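Local coordinates for bartonella effector protein (Bep) substrate of VirB T4SS (Bartonella sp. 1-1C, PDB 4PY3) that belongs to the Fic family of AMP transferases and may modify host proteins, as the N-terminal Fic domain of a type IV-secreted effector, at residues F146-L149 and N150-A153; F138-E141 and A142-F146; A191-D194 and G195-K199; H66-L69 and F70-T73. One frame throughout, in Å; residues are numbered along the deposited sequence.

Contact 1 (F146-L149 and N150-A153)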
ATOM      1  N   PHE A 146       9.761   2.831  -0.866  1.00 50.22           N
ATOM      2  CA  PHE A 146       8.662   2.085  -1.476  1.00 48.72           C
ATOM      3  C   PHE A 146       8.877   0.587  -1.349  1.00 48.73           C
ATOM      4  O   PHE A 146       7.952  -0.168  -0.999  1.00 47.12           O
ATOM      5  CB  PHE A 146       8.510   2.434  -2.952  1.00 49.27           C
ATOM      6  CG  PHE A 146       7.206   1.974  -3.545  1.00 48.06           C
ATOM      7  CD1 PHE A 146       6.078   2.765  -3.433  1.00 47.34           C
ATOM      8  CD2 PHE A 146       7.109   0.767  -4.211  1.00 48.19           C
ATOM      9  CE1 PHE A 146       4.868   2.369  -3.977  1.00 46.93           C
ATOM     10  CE2 PHE A 146       5.897   0.358  -4.768  1.00 47.85           C
ATOM     11  CZ  PHE A 146       4.773   1.158  -4.645  1.00 47.12           C
ATOM     12  N   VAL A 147      10.105   0.162  -1.634  1.00 50.07           N
ATOM     13  CA  VAL A 147      10.482  -1.247  -1.479  1.00 50.37           C
ATOM     14  C   VAL A 147      10.275  -1.706  -0.033  1.00 49.20           C
ATOM     15  O   VAL A 147       9.732  -2.781   0.219  1.00 48.62           O
ATOM     16  CB  VAL A 147      11.952  -1.487  -1.903  1.00 52.18           C
ATOM     17  CG1 VAL A 147      12.477  -2.820  -1.372  1.00 52.70           C
ATOM     18  CG2 VAL A 147      12.067  -1.441  -3.418  1.00 53.11           C
ATOM     19  N   PHE A 148      10.714  -0.876   0.909  1.00 49.32           N
ATOM     20  CA  PHE A 148      10.581  -1.189   2.321  1.00 48.95           C
ATOM     21  C   PHE A 148       9.101  -1.367   2.716  1.00 46.90           C
ATOM     22  O   PHE A 148       8.715  -2.399   3.256  1.00 46.15           O
ATOM     23  CB  PHE A 148      11.251  -0.101   3.169  1.00 50.01           C
ATOM     24  CG  PHE A 148      11.122  -0.319   4.657  1.00 50.38           C
ATOM     25  CD1 PHE A 148      11.325  -1.573   5.215  1.00 50.64           C
ATOM     26  CD2 PHE A 148      10.807   0.734   5.500  1.00 50.43           C
ATOM     27  CE1 PHE A 148      11.201  -1.777   6.580  1.00 51.09           C
ATOM     28  CE2 PHE A 148      10.681   0.535   6.865  1.00 50.79           C
ATOM     29  CZ  PHE A 148      10.876  -0.720   7.407  1.00 51.10           C
ATOM     30  N   LEU A 149       8.281  -0.370   2.404  1.00 46.02           N
ATOM     31  CA  LEU A 149       6.868  -0.406   2.745  1.00 45.18           C
ATOM     32  C   LEU A 149       6.164  -1.581   2.082  1.00 45.00           C
ATOM     33  O   LEU A 149       5.329  -2.251   2.700  1.00 44.72           O
ATOM     34  CB  LEU A 149       6.175   0.893   2.338  1.00 44.52           C
ATOM     35  CG  LEU A 149       4.678   0.943   2.660  1.00 43.13           C
ATOM     36  CD1 LEU A 149       4.421   0.729   4.145  1.00 42.92           C
ATOM     37  CD2 LEU A 149       4.065   2.264   2.223  1.00 43.00           C
ATOM     38  N   ASN A 150       6.504  -1.828   0.825  1.00 46.31           N
ATOM     39  CA  ASN A 150       5.924  -2.939   0.097  1.00 46.50           C
ATOM     40  C   ASN A 150       6.145  -4.275   0.804  1.00 46.20           C
ATOM     41  O   ASN A 150       5.241  -5.117   0.852  1.00 45.86           O
ATOM     42  CB  ASN A 150       6.479  -3.030  -1.315  1.00 48.42           C
ATOM     43  CG  ASN A 150       5.806  -4.131  -2.108  1.00 49.82           C
ATOM     44  OD1 ASN A 150       4.635  -4.023  -2.468  1.00 49.92           O
ATOM     45  ND2 ASN A 150       6.523  -5.215  -2.344  1.00 51.48           N
ATOM     46  N   SER A 151       7.330  -4.449   1.386  1.00 46.35           N
ATOM     47  CA  SER A 151       7.662  -5.696   2.085  1.00 46.23           C
ATOM     48  C   SER A 151       6.924  -5.856   3.426  1.00 44.38           C
ATOM     49  O   SER A 151       6.795  -6.972   3.950  1.00 44.76           O
ATOM     50  CB  SER A 151       9.165  -5.777   2.333  1.00 47.95           C
ATOM     51  OG  SER A 151       9.539  -4.851   3.332  1.00 48.56           O
ATOM     52  N   ILE A 152       6.424  -4.751   3.965  1.00 42.65           N
ATOM     53  CA  ILE A 152       5.627  -4.779   5.192  1.00 41.72           C
ATOM     54  C   ILE A 152       4.209  -5.311   4.927  1.00 39.86           C
ATOM     55  O   ILE A 152       3.694  -6.130   5.684  1.00 39.42           O
ATOM     56  CB  ILE A 152       5.521  -3.387   5.829  1.00 41.61           C
ATOM     57  CG1 ILE A 152       6.930  -2.847   6.133  1.00 43.19           C
ATOM     58  CG2 ILE A 152       4.674  -3.444   7.102  1.00 41.18           C
ATOM     59  CD1 ILE A 152       6.966  -1.443   6.696  1.00 43.39           C
ATOM     60  N   ALA A 153       3.585  -4.795   3.870  1.00 38.68           N
ATOM     61  CA  ALA A 153       2.227  -5.161   3.491  1.00 37.21           C
ATOM     62  C   ALA A 153       1.321  -5.164   4.716  1.00 36.17           C
ATOM     63  O   ALA A 153       0.727  -6.195   5.067  1.00 36.03           O
ATOM     64  CB  ALA A 153       2.221  -6.512   2.810  1.00 37.70           C
TER

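Contact 2 (F138-E141 and A142-F146)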
ATOM      1  N   PHE A 138      15.165  12.539  -5.073  1.00 65.31           N
ATOM      2  CA  PHE A 138      13.862  12.109  -4.638  1.00 63.34           C
ATOM      3  C   PHE A 138      13.566  10.693  -5.127  1.00 62.48           C
ATOM      4  O   PHE A 138      13.199   9.820  -4.346  1.00 59.24           O
ATOM      5  CB  PHE A 138      12.773  13.050  -5.137  1.00 63.31           C
ATOM      6  CG  PHE A 138      11.396  12.530  -4.872  1.00 61.14           C
ATOM      7  CD1 PHE A 138      10.822  12.676  -3.622  1.00 59.96           C
ATOM      8  CD2 PHE A 138      10.699  11.841  -5.853  1.00 60.52           C
ATOM      9  CE1 PHE A 138       9.559  12.163  -3.359  1.00 57.96           C
ATOM     10  CE2 PHE A 138       9.442  11.322  -5.596  1.00 58.71           C
ATOM     11  CZ  PHE A 138       8.872  11.483  -4.348  1.00 57.14           C
ATOM     12  N   VAL A 139      13.758  10.482  -6.426  1.00 64.33           N
ATOM     13  CA  VAL A 139      13.569   9.166  -7.034  1.00 63.84           C
ATOM     14  C   VAL A 139      14.354   8.087  -6.288  1.00 64.20           C
ATOM     15  O   VAL A 139      13.814   7.022  -5.967  1.00 62.96           O
ATOM     16  CB  VAL A 139      13.952   9.186  -8.532  1.00 65.55           C
ATOM     17  CG1 VAL A 139      14.268   7.795  -9.058  1.00 65.60           C
ATOM     18  CG2 VAL A 139      12.823   9.811  -9.336  1.00 65.60           C
ATOM     19  N   ASP A 140      15.625   8.362  -6.017  1.00 66.69           N
ATOM     20  CA  ASP A 140      16.482   7.408  -5.313  1.00 67.38           C
ATOM     21  C   ASP A 140      15.908   7.082  -3.936  1.00 65.13           C
ATOM     22  O   ASP A 140      15.699   5.909  -3.609  1.00 64.26           O
ATOM     23  CB  ASP A 140      17.901   7.960  -5.183  1.00 70.45           C
ATOM     24  CG  ASP A 140      18.861   6.966  -4.542  1.00 71.57           C
ATOM     25  OD1 ASP A 140      19.194   5.941  -5.179  1.00 72.13           O
ATOM     26  OD2 ASP A 140      19.303   7.224  -3.400  1.00 72.23           O
ATOM     27  N   GLU A 141      15.632   8.113  -3.142  1.00 64.48           N
ATOM     28  CA  GLU A 141      15.151   7.887  -1.778  1.00 63.68           C
ATOM     29  C   GLU A 141      13.774   7.264  -1.753  1.00 60.53           C
ATOM     30  O   GLU A 141      13.492   6.438  -0.909  1.00 58.89           O
ATOM     31  CB  GLU A 141      15.011   9.161  -0.960  1.00 64.98           C
ATOM     32  CG  GLU A 141      15.360   8.967   0.512  1.00 66.06           C
ATOM     33  CD  GLU A 141      16.856   8.981   0.772  1.00 68.93           C
ATOM     34  OE1 GLU A 141      17.637   9.089  -0.212  1.00 72.29           O
ATOM     35  OE2 GLU A 141      17.243   8.891   1.965  1.00 69.84           O
ATOM     36  N   ALA A 142      12.904   7.748  -2.630  1.00 59.62           N
ATOM     37  CA  ALA A 142      11.537   7.294  -2.669  1.00 57.45           C
ATOM     38  C   ALA A 142      11.473   5.815  -3.012  1.00 56.71           C
ATOM     39  O   ALA A 142      10.715   5.065  -2.391  1.00 55.57           O
ATOM     40  CB  ALA A 142      10.728   8.116  -3.658  1.00 57.39           C
ATOM     41  N   ALA A 143      12.272   5.396  -3.986  1.00 57.62           N
ATOM     42  CA  ALA A 143      12.278   3.999  -4.410  1.00 57.40           C
ATOM     43  C   ALA A 143      12.651   3.048  -3.277  1.00 56.91           C
ATOM     44  O   ALA A 143      12.070   1.973  -3.153  1.00 55.57           O
ATOM     45  CB  ALA A 143      13.223   3.803  -5.580  1.00 59.46           C
ATOM     46  N   LYS A 144      13.636   3.440  -2.473  1.00 57.98           N
ATOM     47  CA  LYS A 144      14.079   2.634  -1.333  1.00 57.81           C
ATOM     48  C   LYS A 144      12.980   2.484  -0.284  1.00 55.69           C
ATOM     49  O   LYS A 144      12.758   1.390   0.243  1.00 55.17           O
ATOM     50  CB  LYS A 144      15.343   3.237  -0.696  1.00 60.11           C
ATOM     51  CG  LYS A 144      16.602   3.019  -1.505  1.00 62.64           C
ATOM     52  CD  LYS A 144      17.752   3.863  -0.971  1.00 65.12           C
ATOM     53  CE  LYS A 144      19.110   3.526  -1.569  1.00 67.77           C
ATOM     54  NZ  LYS A 144      19.905   4.745  -1.858  1.00 70.28           N
ATOM     55  N   LEU A 145      12.300   3.590   0.008  1.00 54.84           N
ATOM     56  CA  LEU A 145      11.192   3.616   0.968  1.00 52.73           C
ATOM     57  C   LEU A 145       9.982   2.813   0.448  1.00 50.63           C
ATOM     58  O   LEU A 145       9.272   2.173   1.233  1.00 48.92           O
ATOM     59  CB  LEU A 145      10.788   5.079   1.315  1.00 52.90           C
ATOM     60  CG  LEU A 145      11.300   5.976   2.451  1.00 54.25           C
ATOM     61  CD1 LEU A 145      12.707   6.330   2.107  1.00 56.89           C
ATOM     62  CD2 LEU A 145      10.604   7.307   2.855  1.00 54.47           C
ATOM     63  N   PHE A 146       9.761   2.831  -0.866  1.00 50.22           N
ATOM     64  CA  PHE A 146       8.662   2.085  -1.476  1.00 48.72           C
ATOM     65  C   PHE A 146       8.877   0.587  -1.349  1.00 48.73           C
ATOM     66  O   PHE A 146       7.952  -0.168  -0.999  1.00 47.12           O
ATOM     67  CB  PHE A 146       8.510   2.434  -2.952  1.00 49.27           C
ATOM     68  CG  PHE A 146       7.206   1.974  -3.545  1.00 48.06           C
ATOM     69  CD1 PHE A 146       6.078   2.765  -3.433  1.00 47.34           C
ATOM     70  CD2 PHE A 146       7.109   0.767  -4.211  1.00 48.19           C
ATOM     71  CE1 PHE A 146       4.868   2.369  -3.977  1.00 46.93           C
ATOM     72  CE2 PHE A 146       5.897   0.358  -4.768  1.00 47.85           C
ATOM     73  CZ  PHE A 146       4.773   1.158  -4.645  1.00 47.12           C
TER

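Contact 3 (A191-D194 and G195-K199)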
ATOM      1  N   ALA A 191       9.363  -4.857 -10.278  1.00 48.25           N
ATOM      2  CA  ALA A 191      10.180  -4.023  -9.407  1.00 45.58           C
ATOM      3  C   ALA A 191       9.990  -4.389  -7.942  1.00 44.80           C
ATOM      4  O   ALA A 191      10.954  -4.449  -7.178  1.00 43.20           O
ATOM      5  CB  ALA A 191       9.861  -2.555  -9.641  1.00 45.46           C
ATOM      6  N   CYS A 192       8.740  -4.635  -7.536  1.00 45.00           N
ATOM      7  CA  CYS A 192       8.472  -5.048  -6.159  1.00 45.57           C
ATOM      8  C   CYS A 192       9.182  -6.362  -5.853  1.00 45.11           C
ATOM      9  O   CYS A 192       9.773  -6.521  -4.779  1.00 44.79           O
ATOM     10  CB  CYS A 192       6.964  -5.157  -5.904  1.00 48.34           C
ATOM     11  SG  CYS A 192       6.136  -3.544  -5.898  1.00 50.59           S
ATOM     12  N   ILE A 193       9.109  -7.305  -6.792  1.00 45.18           N
ATOM     13  CA  ILE A 193       9.697  -8.632  -6.593  1.00 46.49           C
ATOM     14  C   ILE A 193      11.214  -8.523  -6.472  1.00 45.71           C
ATOM     15  O   ILE A 193      11.800  -9.075  -5.534  1.00 46.09           O
ATOM     16  CB  ILE A 193       9.277  -9.614  -7.708  1.00 48.24           C
ATOM     17  CG1 ILE A 193       7.721  -9.844  -7.593  1.00 50.38           C
ATOM     18  CG2 ILE A 193      10.121 -10.889  -7.622  1.00 49.47           C
ATOM     19  CD1 ILE A 193       7.054 -10.955  -8.399  1.00 53.60           C
ATOM     20  N   ASP A 194      11.837  -7.777  -7.386  1.00 45.11           N
ATOM     21  CA  ASP A 194      13.272  -7.509  -7.304  1.00 44.73           C
ATOM     22  C   ASP A 194      13.639  -6.927  -5.953  1.00 43.89           C
ATOM     23  O   ASP A 194      14.603  -7.357  -5.317  1.00 44.00           O
ATOM     24  CB  ASP A 194      13.729  -6.555  -8.416  1.00 45.43           C
ATOM     25  CG  ASP A 194      13.897  -7.245  -9.755  1.00 47.33           C
ATOM     26  OD1 ASP A 194      13.666  -8.468  -9.849  1.00 49.38           O
ATOM     27  OD2 ASP A 194      14.273  -6.575 -10.724  1.00 49.06           O
ATOM     28  N   GLY A 195      12.844  -5.966  -5.504  1.00 43.66           N
ATOM     29  CA  GLY A 195      13.026  -5.359  -4.189  1.00 45.22           C
ATOM     30  C   GLY A 195      13.084  -6.347  -3.029  1.00 47.83           C
ATOM     31  O   GLY A 195      13.756  -6.083  -2.027  1.00 50.12           O
ATOM     32  N   MET A 196      12.349  -7.462  -3.137  1.00 48.63           N
ATOM     33  CA  MET A 196      12.288  -8.462  -2.063  1.00 50.95           C
ATOM     34  C   MET A 196      13.194  -9.672  -2.276  1.00 50.74           C
ATOM     35  O   MET A 196      13.380 -10.456  -1.350  1.00 52.92           O
ATOM     36  CB  MET A 196      10.855  -8.957  -1.882  1.00 53.39           C
ATOM     37  CG  MET A 196       9.903  -7.897  -1.358  1.00 55.17           C
ATOM     38  SD  MET A 196       8.302  -8.582  -0.862  1.00 60.30           S
ATOM     39  CE  MET A 196       7.586  -8.770  -2.485  1.00 58.77           C
ATOM     40  N   THR A 197      13.749  -9.829  -3.475  1.00 48.74           N
ATOM     41  CA  THR A 197      14.583 -10.984  -3.785  1.00 49.43           C
ATOM     42  C   THR A 197      16.078 -10.687  -3.996  1.00 49.43           C
ATOM     43  O   THR A 197      16.918 -11.479  -3.574  1.00 50.80           O
ATOM     44  CB  THR A 197      14.074 -11.708  -5.040  1.00 49.70           C
ATOM     45  OG1 THR A 197      14.062 -10.801  -6.150  1.00 47.81           O
ATOM     46  CG2 THR A 197      12.672 -12.268  -4.801  1.00 50.76           C
ATOM     47  N   LEU A 198      16.420  -9.561  -4.622  1.00 48.36           N
ATOM     48  CA  LEU A 198      17.827  -9.301  -4.994  1.00 49.45           C
ATOM     49  C   LEU A 198      18.695  -8.811  -3.837  1.00 50.80           C
ATOM     50  O   LEU A 198      18.212  -8.169  -2.906  1.00 51.26           O
ATOM     51  CB  LEU A 198      17.910  -8.319  -6.159  1.00 48.47           C
ATOM     52  CG  LEU A 198      17.080  -8.671  -7.396  1.00 48.41           C
ATOM     53  CD1 LEU A 198      17.321  -7.658  -8.504  1.00 48.77           C
ATOM     54  CD2 LEU A 198      17.379 -10.076  -7.897  1.00 50.36           C
ATOM     55  N   LYS A 199      19.987  -9.112  -3.919  1.00 53.48           N
ATOM     56  CA  LYS A 199      20.975  -8.667  -2.924  1.00 56.08           C
ATOM     57  C   LYS A 199      21.015  -7.142  -2.765  1.00 56.64           C
ATOM     58  O   LYS A 199      20.596  -6.397  -3.651  1.00 54.81           O
ATOM     59  CB  LYS A 199      22.375  -9.174  -3.296  1.00 58.25           C
TER

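Contact 4 (H66-L69 and F70-T73)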
ATOM      1  N   HIS A  66      -6.174   4.074   3.241  1.00 33.35           N
ATOM      2  CA  HIS A  66      -6.763   2.750   3.112  1.00 33.08           C
ATOM      3  C   HIS A  66      -8.205   2.794   3.617  1.00 33.32           C
ATOM      4  O   HIS A  66      -9.106   2.239   2.991  1.00 32.97           O
ATOM      5  CB  HIS A  66      -5.950   1.734   3.903  1.00 32.67           C
ATOM      6  CG  HIS A  66      -6.335   0.313   3.646  1.00 32.36           C
ATOM      7  ND1 HIS A  66      -7.430  -0.279   4.243  1.00 32.18           N
ATOM      8  CD2 HIS A  66      -5.783  -0.636   2.852  1.00 32.37           C
ATOM      9  CE1 HIS A  66      -7.536  -1.528   3.833  1.00 31.81           C
ATOM     10  NE2 HIS A  66      -6.555  -1.771   2.982  1.00 32.02           N
ATOM     11  N   GLN A  67      -8.414   3.511   4.722  1.00 33.96           N
ATOM     12  CA  GLN A  67      -9.750   3.690   5.274  1.00 34.54           C
ATOM     13  C   GLN A  67     -10.672   4.312   4.225  1.00 35.06           C
ATOM     14  O   GLN A  67     -11.759   3.799   3.959  1.00 34.97           O
ATOM     15  CB  GLN A  67      -9.720   4.555   6.533  1.00 35.43           C
ATOM     16  CG  GLN A  67     -10.932   4.352   7.434  1.00 36.20           C
ATOM     17  CD  GLN A  67     -10.799   5.014   8.797  1.00 37.20           C
ATOM     18  OE1 GLN A  67      -9.707   5.365   9.241  1.00 37.46           O
ATOM     19  NE2 GLN A  67     -11.927   5.174   9.479  1.00 38.12           N
ATOM     20  N   ARG A  68     -10.231   5.403   3.610  1.00 35.45           N
ATOM     21  CA  ARG A  68     -11.053   6.081   2.621  1.00 36.18           C
ATOM     22  C   ARG A  68     -11.291   5.236   1.381  1.00 36.00           C
ATOM     23  O   ARG A  68     -12.377   5.254   0.817  1.00 36.67           O
ATOM     24  CB  ARG A  68     -10.435   7.417   2.226  1.00 37.22           C
ATOM     25  CG  ARG A  68     -10.586   8.500   3.288  1.00 38.03           C
ATOM     26  CD  ARG A  68     -12.048   8.876   3.443  1.00 38.83           C
ATOM     27  NE  ARG A  68     -12.247   9.989   4.356  1.00 39.75           N
ATOM     28  CZ  ARG A  68     -13.362  10.214   5.046  1.00 40.57           C
ATOM     29  NH1 ARG A  68     -14.409   9.388   4.960  1.00 40.28           N
ATOM     30  NH2 ARG A  68     -13.433  11.269   5.850  1.00 41.64           N
ATOM     31  N   LEU A  69     -10.277   4.503   0.955  1.00 35.47           N
ATOM     32  CA  LEU A  69     -10.381   3.716  -0.263  1.00 35.73           C
ATOM     33  C   LEU A  69     -11.323   2.539  -0.106  1.00 35.86           C
ATOM     34  O   LEU A  69     -11.977   2.162  -1.069  1.00 36.56           O
ATOM     35  CB  LEU A  69      -9.014   3.197  -0.704  1.00 35.42           C
ATOM     36  CG  LEU A  69      -7.991   4.214  -1.237  1.00 36.09           C
ATOM     37  CD1 LEU A  69      -6.756   3.465  -1.708  1.00 35.86           C
ATOM     38  CD2 LEU A  69      -8.559   5.048  -2.367  1.00 37.30           C
ATOM     39  N   PHE A  70     -11.400   1.976   1.102  1.00 35.33           N
ATOM     40  CA  PHE A  70     -12.093   0.711   1.312  1.00 35.19           C
ATOM     41  C   PHE A  70     -13.228   0.692   2.347  1.00 35.27           C
ATOM     42  O   PHE A  70     -13.837  -0.343   2.537  1.00 35.21           O
ATOM     43  CB  PHE A  70     -11.067  -0.361   1.662  1.00 34.55           C
ATOM     44  CG  PHE A  70     -10.075  -0.600   0.568  1.00 34.71           C
ATOM     45  CD1 PHE A  70     -10.473  -1.199  -0.614  1.00 35.53           C
ATOM     46  CD2 PHE A  70      -8.752  -0.232   0.717  1.00 34.48           C
ATOM     47  CE1 PHE A  70      -9.561  -1.404  -1.644  1.00 36.01           C
ATOM     48  CE2 PHE A  70      -7.840  -0.433  -0.299  1.00 34.94           C
ATOM     49  CZ  PHE A  70      -8.241  -1.019  -1.487  1.00 35.68           C
ATOM     50  N   GLU A  71     -13.556   1.825   2.957  1.00 35.52           N
ATOM     51  CA  GLU A  71     -14.586   1.860   4.007  1.00 35.56           C
ATOM     52  C   GLU A  71     -15.994   1.510   3.535  1.00 36.08           C
ATOM     53  O   GLU A  71     -16.848   1.157   4.358  1.00 36.22           O
ATOM     54  CB  GLU A  71     -14.603   3.203   4.746  1.00 36.41           C
ATOM     55  CG  GLU A  71     -14.962   4.421   3.904  1.00 37.46           C
ATOM     56  CD  GLU A  71     -14.592   5.751   4.550  1.00 38.23           C
ATOM     57  OE1 GLU A  71     -13.941   5.769   5.636  1.00 38.30           O
ATOM     58  OE2 GLU A  71     -14.961   6.796   3.959  1.00 39.29           O
ATOM     59  N   SER A  72     -16.256   1.621   2.230  1.00 36.07           N
ATOM     60  CA  SER A  72     -17.563   1.241   1.685  1.00 36.59           C
ATOM     61  C   SER A  72     -17.666  -0.263   1.422  1.00 36.09           C
ATOM     62  O   SER A  72     -18.770  -0.780   1.231  1.00 37.02           O
ATOM     63  CB  SER A  72     -17.865   2.001   0.399  1.00 37.55           C
ATOM     64  OG  SER A  72     -18.138   3.361   0.661  1.00 38.24           O
ATOM     65  N   THR A  73     -16.519  -0.942   1.443  1.00 34.71           N
ATOM     66  CA  THR A  73     -16.406  -2.339   1.074  1.00 34.33           C
ATOM     67  C   THR A  73     -15.961  -3.246   2.224  1.00 33.30           C
ATOM     68  O   THR A  73     -16.535  -4.307   2.421  1.00 33.43           O
ATOM     69  CB  THR A  73     -15.415  -2.490  -0.082  1.00 34.37           C
ATOM     70  OG1 THR A  73     -15.922  -1.785  -1.216  1.00 35.59           O
ATOM     71  CG2 THR A  73     -15.218  -3.948  -0.455  1.00 34.48           C
TER

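Contact 1 (F146-L149 and N150-A153)
Asn-150 N and Ser-151 N bond back to Phe-146 O and Val-147 O in the alpha-helical pattern, and Ala-153 N still reaches Leu-149 O at 3.3 Å before Ala-153 leaves the helix with a positive phi of 46°. Ile-152 N is held less well. Its bonds to Phe-148 O and Leu-149 O are both weak. Ser-151 OG donates to Phe-148 O at 2.6 Å, beside weak bonds to it from Ser-151 N and Ile-152 N. OG stands between its backbone N and carbonyl carbon (chi1 72°), which turns the hydroxyl back against the preceding turn.

Beside this bond the apolar side chains meet. Ile-152 CD1 lies over one face of the Phe-148 ring, 4.2 Å from the ring centroid, in a CH-pi contact displaced toward the rim. The nearest ring atom is Phe-148 CZ, 4.0 Å from Ile-152 CD1. Leu-149 CD1 touches the same methyl, 4.2 Å from Ile-152 CD1. Phe-120 of helix 113-126 packs on both Phe-148 and Leu-149. The amide of Asn-150 leads away to Gln-163 NE2, bonded through Asn-150 OD1.

Arg-81 bonds to Ile-152 O, at the helix end, and to Ala-153 O just beyond it. Polar bonds thus finish the helix beside the apolar patch of Phe-148, Leu-149 and Ile-152. The loop that follows appears to carry a degenerate Fic motif, with Ala-153 at the position usually held by histidine.

Contact 2 (F138-E141 and A142-F146)
Ala-142 packs against Phe-138, one turn back along helix 135-152. Its methyl, CB, lies over one face of the Phe-138 ring, 4.0 Å from the centroid, in a CH-pi contact offset toward the rim. Phe-138 CZ is the nearest ring atom, 3.9 Å from Ala-142 CB. With chi1 at 172° the ring leans outward and forward, bringing CZ close to the Ala-142 methyl. The backbones of the same pair are joined by a short bond, 2.7 Å from Ala-142 N to Phe-138 O.

Glu-141 is partly exposed. Its chain bends at chi2, and its aliphatic part crosses Leu-145, with Glu-141 CG 4.1 Å from Leu-145 CD1. Glu-141 O also accepts from Leu-145 N at 3.2 Å.

Lys-144 folds back toward Asp-140. Lys-144 NZ and Asp-140 OD2 form a salt bridge at 3.0 Å. The ammonium comes to the syn side of the carboxylate but lies 28° out of its plane. The chain is nearly straight until its last torsion (chi4 139°), which turns NZ to the acid. The carboxylate of Glu-141 stays apart, with Glu-141 OE1 5.2 Å from Lys-144 NZ; the opposite charges should still attract weakly.

These i to i+4 contacts belong to an amphipathic helix of the helical Fic fold. Lys-144 is exposed, and Asp-140 and Glu-141 partly so. The other flank faces helices: Val-139 and Ala-142 pack on Phe-211 of helix 205-214, Ala-143 on Met-207 of that helix, and Phe-138 and Leu-145 on Ala-171 and Phe-167 of helix 159-173.

Contact 3 (A191-D194 and G195-K199)
Thr-197 and Ile-193 are joined by a hydroxyl bond and a weak backbone bond. Among the hydrogen bonds, Thr-197 OG1 donates to Ile-193 O at 2.9 Å. The hydroxyl lies between its own backbone N and carbonyl carbon (chi1 58°), a position that tucks it against the helix. Met-196 N gives Ile-193 O another bond, also 2.9 Å. Thr-197 OG1 and Met-196 N come from opposite faces of the carbonyl plane. Asp-194 O also accepts two hydrogen bonds. Leu-198 N reaches it at 2.9 Å, nearly straight at 170° and in the carbonyl plane, while Thr-197 N stands above that plane at 3.2 Å.

The van der Waals contacts are few. Leu-198 lies alongside Asp-194, pointing the same way, with Leu-198 CD1 3.7 Å from Asp-194 CG. Ile-193 CG2 and Thr-197 CG2 touch at 4.0 Å. Met-196 bends at chi3 and packs on loop residues Tyr-107 and Val-100 and on Asn-150.

Bonds from Met-196 N and Thr-197 N to carbonyls three residues back, mixed with the four-residue bonds of Gly-195 and Leu-198, mark a tightened last turn, common at the C-terminal end of an alpha-helix; here it closes helix 185-197.

Contact 4 (H66-L69 and F70-T73)
His-66 presents one ring face to Phe-70, whose CD2 stands over the centre of the imidazole, 3.5 Å from His-66 NE2. The two ring planes make an angle of 47°, so the pair is oblique. The His-66 ring also stacks with Phe-155, and both of its nitrogens are occupied: Gly-78 N bonds to ND1, and NE2 bonds to Ala-157 O. The Phe-70 ring has Leu-69 CB over one face, 4.0 Å from its centroid, in a CH-pi contact between neighbours in sequence. Pro-161 and Thr-162 of helix 159-173 also touch this phenyl.

The third flat group is the guanidinium of Arg-68. Glu-71 OE2 meets its edge, in plane, and forms a salt bridge with Arg-68 NH1 at 2.8 Å. Glu-71 OE2 uses its syn lone pair, yet the carboxylate and guanidinium planes are nearly perpendicular, 85° apart. The bridge is therefore single. The two side chains run side by side. Glu-71 starts out between its backbone N and carbonyl carbon (chi1 63°), which brings it back along the helix end. Arg-68 NE is bonded to Tyr-64 OH, which steadies the other part of the group.

The backbone closes helix 59-70 with Phe-70 N to His-66 O at 3.0 Å and a weak bond from Glu-71 N to Gln-67 O. The bonding of His-66 makes NE2 a donor and ND1 an acceptor. It fixes the rotation of the imidazole and ties the helix end to two loops, one of them the loop holding the Fic motif, while the ion pair spans its outer side.

All four contacts are local, one turn or so along a helix. Contacts 1 and 2 follow each other on helix 135-152 and share Phe-146. Contact 1 is buried and contact 2 partly so, with a charged outer flank. Contact 3, at the surface end of helix 185-197, relies on backbone and hydroxyl bonds. It packs on contact 1 through Cys-192, Gly-195 and Met-196. Contact 4, also partly buried, stands apart on helix 59-70, its nearest atoms about 9 Å from contact 1, across the chain centre from contacts 2 and 3. Contacts 1, 3 and 4 each end a helix. Serine and threonine hydroxyls serve the first two ends, and aromatic rings with an ion pair the third.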